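Local coordinates for glycoside hydrolase family protein (Novosphingobium sp. PP1Y, PDB 6Q2F) that probably hydrolyses terminal alpha-L-rhamnose units from rhamnosylated substrates, as an alpha-L-rhamnosidase of a glycoside hydrolase family, at residues Thr542-Arg554 and Ala823-Glu835. Sequence-based numbering, arbitrary orientation.
Sequences TREQSDRFLYDYR and APIATPSNTSAQE
Asp552 grips the loop ahead of helix 831-834 with both carboxylate oxygens, each met on its syn side: OD1 accepts from Ser829 OG at 2.7 Å, and OD2 from Asn830 N at 2.9 Å. One residue earlier on each segment, Pro828 sets its CB over the centre of the Tyr551 ring, 3.6 Å from the centroid, a CH-pi contact. With CG anti to the backbone N (chi1 170°), the Tyr551 ring is turned to receive it. Asn830 reaches toward the N-terminal end of helix 543-575, where its ND2 donates to Gln545 O (3.0 Å), a carbonyl already bonded to Phe549 N. The extended chain of Arg548 passes Pro828 O and Asn830 OD1, its CG 3.2 Å from Pro828 O, and one guanidinium face lies against Thr827 O. Arg548 NE makes a salt bridge with Glu544 OE2 (2.8 Å), and a water joins that carboxylate oxygen to Thr827 O. Cut back to an alanine here, the side chain would probably leave Glu544 without its charged mate and a gap beside Pro828 O and Asn830 OD1. In the second shell, Tyr526 OH also bonds Asp552 OD2, while an ST turn (Ser829 N to Thr827 OG1) and a capping bond (Thr831 N to Ser829 OG) shape the loop. Thus a capped loop following strand 818-820 of a separate mixed sheet packs on the N-terminal turns of helix 543-575, which connects parallel strands 497-502 and 579-582.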
loop_
_atom_site.group_PDB
_atom_site.type_symbol
_atom_site.label_atom_id
_atom_site.label_comp_id
_atom_site.label_asym_id
_atom_site.label_seq_id
_atom_site.Cartn_x
_atom_site.Cartn_y
_atom_site.Cartn_z
ATOM N N THR A 542 -5.392 -36.163 -6.707
ATOM C CA THR A 542 -6.440 -35.776 -5.774
ATOM C C THR A 542 -6.666 -34.272 -5.837
ATOM O O THR A 542 -5.822 -33.514 -6.322
ATOM C CB THR A 542 -6.067 -36.180 -4.350
ATOM O OG1 THR A 542 -4.969 -35.376 -3.910
ATOM C CG2 THR A 542 -5.641 -37.659 -4.308
ATOM N N ARG A 543 -7.823 -33.834 -5.331
ATOM C CA ARG A 543 -8.088 -32.398 -5.252
ATOM C C ARG A 543 -6.993 -31.682 -4.483
ATOM O O ARG A 543 -6.610 -30.558 -4.828
ATOM C CB ARG A 543 -9.445 -32.126 -4.595
ATOM C CG ARG A 543 -10.659 -32.548 -5.406
ATOM C CD ARG A 543 -11.936 -31.979 -4.778
ATOM N NE ARG A 543 -13.130 -32.432 -5.484
ATOM C CZ ARG A 543 -13.561 -31.903 -6.623
ATOM N NH1 ARG A 543 -12.895 -30.898 -7.179
ATOM N NH2 ARG A 543 -14.654 -32.381 -7.208
ATOM N N GLU A 544 -6.482 -32.316 -3.428
ATOM C CA GLU A 544 -5.458 -31.676 -2.613
ATOM C C GLU A 544 -4.160 -31.515 -3.393
ATOM O O GLU A 544 -3.513 -30.466 -3.323
ATOM C CB GLU A 544 -5.238 -32.474 -1.325
ATOM C CG GLU A 544 -4.254 -31.829 -0.323
ATOM C CD GLU A 544 -4.650 -30.418 0.124
ATOM O OE1 GLU A 544 -5.856 -30.088 0.145
ATOM O OE2 GLU A 544 -3.740 -29.630 0.459
ATOM N N GLN A 545 -3.767 -32.542 -4.154
ATOM C CA GLN A 545 -2.558 -32.449 -4.967
ATOM C C GLN A 545 -2.671 -31.352 -6.019
ATOM O O GLN A 545 -1.712 -30.611 -6.263
ATOM C CB GLN A 545 -2.280 -33.787 -5.637
ATOM C CG GLN A 545 -1.761 -34.873 -4.731
ATOM C CD GLN A 545 -1.724 -36.205 -5.477
ATOM O OE1 GLN A 545 -2.720 -36.622 -6.064
ATOM N NE2 GLN A 545 -0.562 -36.849 -5.492
ATOM N N SER A 546 -3.823 -31.252 -6.683
ATOM C CA SER A 546 -3.985 -30.187 -7.667
ATOM C C SER A 546 -4.020 -28.833 -6.983
ATOM O O SER A 546 -3.446 -27.865 -7.489
ATOM C CB SER A 546 -5.243 -30.411 -8.507
ATOM O OG SER A 546 -4.959 -31.285 -9.591
ATOM N N ASP A 547 -4.646 -28.756 -5.804
ATOM C CA ASP A 547 -4.660 -27.496 -5.065
ATOM C C ASP A 547 -3.254 -27.106 -4.622
ATOM O O ASP A 547 -2.901 -25.919 -4.637
ATOM C CB ASP A 547 -5.590 -27.600 -3.860
ATOM C CG ASP A 547 -7.051 -27.535 -4.248
ATOM O OD1 ASP A 547 -7.343 -27.137 -5.396
ATOM O OD2 ASP A 547 -7.907 -27.870 -3.407
ATOM N N ARG A 548 -2.430 -28.089 -4.235
ATOM C CA ARG A 548 -1.059 -27.763 -3.859
ATOM C C ARG A 548 -0.225 -27.412 -5.079
ATOM O O ARG A 548 0.611 -26.505 -5.019
ATOM C CB ARG A 548 -0.422 -28.909 -3.081
ATOM C CG ARG A 548 -0.997 -29.044 -1.688
ATOM C CD ARG A 548 -0.458 -30.263 -0.989
ATOM N NE ARG A 548 -1.086 -30.387 0.317
ATOM C CZ ARG A 548 -0.735 -31.272 1.240
ATOM N NH1 ARG A 548 0.254 -32.139 1.018
ATOM N NH2 ARG A 548 -1.378 -31.278 2.389
ATOM N N PHE A 549 -0.453 -28.088 -6.209
ATOM C CA PHE A 549 0.255 -27.666 -7.408
ATOM C C PHE A 549 -0.091 -26.230 -7.759
ATOM O O PHE A 549 0.794 -25.437 -8.100
ATOM C CB PHE A 549 -0.055 -28.550 -8.603
ATOM C CG PHE A 549 0.281 -27.878 -9.902
ATOM C CD1 PHE A 549 1.602 -27.649 -10.245
ATOM C CD2 PHE A 549 -0.714 -27.416 -10.744
ATOM C CE1 PHE A 549 1.931 -27.011 -11.430
ATOM C CE2 PHE A 549 -0.390 -26.771 -11.927
ATOM C CZ PHE A 549 0.934 -26.567 -12.267
ATOM N N LEU A 550 -1.375 -25.882 -7.706
ATOM C CA LEU A 550 -1.767 -24.524 -8.065
ATOM C C LEU A 550 -1.164 -23.515 -7.097
ATOM O O LEU A 550 -0.659 -22.469 -7.527
ATOM C CB LEU A 550 -3.295 -24.424 -8.134
ATOM C CG LEU A 550 -3.847 -25.366 -9.221
ATOM C CD1 LEU A 550 -5.350 -25.613 -9.095
ATOM C CD2 LEU A 550 -3.493 -24.861 -10.620
ATOM N N TYR A 551 -1.162 -23.827 -5.793
ATOM C CA TYR A 551 -0.419 -23.021 -4.824
ATOM C C TYR A 551 1.032 -22.832 -5.257
ATOM O O TYR A 551 1.558 -21.711 -5.246
ATOM C CB TYR A 551 -0.468 -23.669 -3.433
ATOM C CG TYR A 551 0.474 -23.018 -2.424
ATOM C CD1 TYR A 551 1.786 -23.449 -2.290
ATOM C CD2 TYR A 551 0.052 -21.958 -1.627
ATOM C CE1 TYR A 551 2.663 -22.843 -1.384
ATOM C CE2 TYR A 551 0.921 -21.350 -0.705
ATOM C CZ TYR A 551 2.222 -21.793 -0.604
ATOM O OH TYR A 551 3.103 -21.210 0.300
ATOM N N ASP A 552 1.700 -23.930 -5.623
ATOM C CA ASP A 552 3.087 -23.863 -6.082
ATOM C C ASP A 552 3.212 -23.011 -7.339
ATOM O O ASP A 552 4.214 -22.310 -7.532
ATOM C CB ASP A 552 3.624 -25.280 -6.356
ATOM C CG ASP A 552 3.904 -26.054 -5.078
ATOM O OD1 ASP A 552 4.102 -25.390 -4.032
ATOM O OD2 ASP A 552 3.931 -27.312 -5.118
ATOM N N TYR A 553 2.214 -23.083 -8.218
ATOM C CA TYR A 553 2.258 -22.279 -9.432
ATOM C C TYR A 553 2.102 -20.804 -9.100
ATOM O O TYR A 553 2.890 -19.971 -9.558
ATOM C CB TYR A 553 1.179 -22.755 -10.405
ATOM C CG TYR A 553 1.338 -22.216 -11.803
ATOM C CD1 TYR A 553 2.104 -22.896 -12.743
ATOM C CD2 TYR A 553 0.728 -21.026 -12.181
ATOM C CE1 TYR A 553 2.248 -22.411 -14.025
ATOM C CE2 TYR A 553 0.874 -20.521 -13.461
ATOM C CZ TYR A 553 1.636 -21.227 -14.383
ATOM O OH TYR A 553 1.791 -20.747 -15.661
ATOM N N ARG A 554 1.111 -20.468 -8.269
ATOM C CA ARG A 554 0.953 -19.088 -7.825
ATOM C C ARG A 554 2.203 -18.610 -7.115
ATOM O O ARG A 554 2.616 -17.457 -7.279
ATOM C CB ARG A 554 -0.271 -18.955 -6.909
ATOM C CG ARG A 554 -1.609 -19.184 -7.635
ATOM C CD ARG A 554 -2.778 -18.728 -6.769
ATOM N NE ARG A 554 -2.705 -19.339 -5.448
ATOM C CZ ARG A 554 -3.138 -20.565 -5.168
ATOM N NH1 ARG A 554 -3.696 -21.314 -6.112
ATOM N NH2 ARG A 554 -3.024 -21.038 -3.940
ATOM N N ALA A 823 1.479 -25.469 16.501
ATOM C CA ALA A 823 1.998 -26.289 15.421
ATOM C C ALA A 823 1.201 -26.060 14.138
ATOM O O ALA A 823 -0.034 -26.013 14.175
ATOM C CB ALA A 823 1.951 -27.768 15.819
ATOM N N PRO A 824 1.864 -25.932 12.990
ATOM C CA PRO A 824 1.128 -25.889 11.725
ATOM C C PRO A 824 0.404 -27.204 11.488
ATOM O O PRO A 824 0.767 -28.244 12.041
ATOM C CB PRO A 824 2.228 -25.663 10.692
ATOM C CG PRO A 824 3.400 -26.346 11.290
ATOM C CD PRO A 824 3.318 -26.030 12.764
ATOM N N ILE A 825 -0.634 -27.147 10.656
ATOM C CA ILE A 825 -1.488 -28.307 10.446
ATOM C C ILE A 825 -1.245 -28.976 9.098
ATOM O O ILE A 825 -1.658 -30.130 8.917
ATOM C CB ILE A 825 -2.982 -27.950 10.578
ATOM C CG1 ILE A 825 -3.403 -26.994 9.472
ATOM C CG2 ILE A 825 -3.266 -27.314 11.938
ATOM C CD1 ILE A 825 -4.849 -26.587 9.566
ATOM N N ALA A 826 -0.594 -28.302 8.153
ATOM C CA ALA A 826 -0.381 -28.904 6.840
ATOM C C ALA A 826 0.685 -28.120 6.089
ATOM O O ALA A 826 0.961 -26.961 6.404
ATOM C CB ALA A 826 -1.676 -28.939 6.018
ATOM N N THR A 827 1.347 -28.841 4.997
ATOM C CA THR A 827 2.021 -27.956 4.062
ATOM C C THR A 827 1.070 -27.577 2.932
ATOM O O THR A 827 0.211 -28.377 2.549
ATOM C CB THR A 827 3.264 -28.607 3.458
ATOM O OG1 THR A 827 3.766 -27.769 2.408
ATOM C CG2 THR A 827 2.952 -29.995 2.850
ATOM N N PRO A 828 1.208 -26.360 2.396
ATOM C CA PRO A 828 0.431 -25.977 1.202
ATOM C C PRO A 828 1.059 -26.402 -0.116
ATOM O O PRO A 828 0.436 -26.200 -1.169
ATOM C CB PRO A 828 0.403 -24.449 1.295
ATOM C CG PRO A 828 1.749 -24.136 1.859
ATOM C CD PRO A 828 2.001 -25.226 2.914
ATOM N N SER A 829 2.267 -26.959 -0.091
ATOM C CA SER A 829 3.067 -27.204 -1.284
ATOM C C SER A 829 3.212 -28.702 -1.549
ATOM O O SER A 829 3.102 -29.526 -0.642
ATOM C CB SER A 829 4.450 -26.558 -1.126
ATOM O OG SER A 829 5.309 -26.888 -2.199
ATOM N N ASN A 830 3.443 -29.045 -2.825
ATOM C CA ASN A 830 3.771 -30.403 -3.256
ATOM C C ASN A 830 5.267 -30.685 -3.216
ATOM O O ASN A 830 5.674 -31.822 -3.494
ATOM C CB ASN A 830 3.290 -30.652 -4.686
ATOM C CG ASN A 830 1.842 -31.039 -4.759
ATOM O OD1 ASN A 830 1.290 -31.595 -3.815
ATOM N ND2 ASN A 830 1.215 -30.769 -5.909
ATOM N N THR A 831 6.093 -29.679 -2.907
ATOM C CA THR A 831 7.540 -29.844 -3.014
ATOM C C THR A 831 8.032 -31.026 -2.181
ATOM O O THR A 831 8.760 -31.896 -2.681
ATOM C CB THR A 831 8.238 -28.547 -2.603
ATOM O OG1 THR A 831 7.988 -27.552 -3.600
ATOM C CG2 THR A 831 9.770 -28.753 -2.459
ATOM N N SER A 832 7.616 -31.097 -0.917
ATOM C CA SER A 832 8.129 -32.159 -0.061
ATOM C C SER A 832 7.611 -33.530 -0.492
ATOM O O SER A 832 8.360 -34.514 -0.431
ATOM C CB SER A 832 7.803 -31.868 1.408
ATOM O OG SER A 832 6.419 -31.654 1.624
ATOM N N ALA A 833 6.363 -33.629 -0.955
ATOM C CA ALA A 833 5.891 -34.920 -1.448
ATOM C C ALA A 833 6.637 -35.327 -2.719
ATOM O O ALA A 833 7.035 -36.489 -2.875
ATOM C CB ALA A 833 4.382 -34.889 -1.701
ATOM N N GLN A 834 6.861 -34.366 -3.631
ATOM C CA GLN A 834 7.536 -34.676 -4.891
ATOM C C GLN A 834 9.000 -35.043 -4.677
ATOM O O GLN A 834 9.546 -35.854 -5.428
ATOM C CB GLN A 834 7.436 -33.490 -5.847
ATOM C CG GLN A 834 6.035 -33.236 -6.363
ATOM C CD GLN A 834 5.596 -34.303 -7.353
ATOM O OE1 GLN A 834 6.330 -34.634 -8.281
ATOM N NE2 GLN A 834 4.409 -34.851 -7.152
ATOM N N GLU A 835 9.658 -34.447 -3.685
ATOM C CA GLU A 835 11.052 -34.750 -3.402
ATOM C C GLU A 835 11.212 -35.922 -2.441
ATOM O O GLU A 835 12.347 -36.272 -2.112
ATOM C CB GLU A 835 11.758 -33.504 -2.847
ATOM C CG GLU A 835 11.695 -32.306 -3.800
ATOM C CD GLU A 835 12.544 -31.118 -3.359
ATOM O OE1 GLU A 835 12.616 -30.834 -2.146
ATOM O OE2 GLU A 835 13.143 -30.468 -4.240
HETATM O O HOH W 1 -2.658 -27.858 2.437
#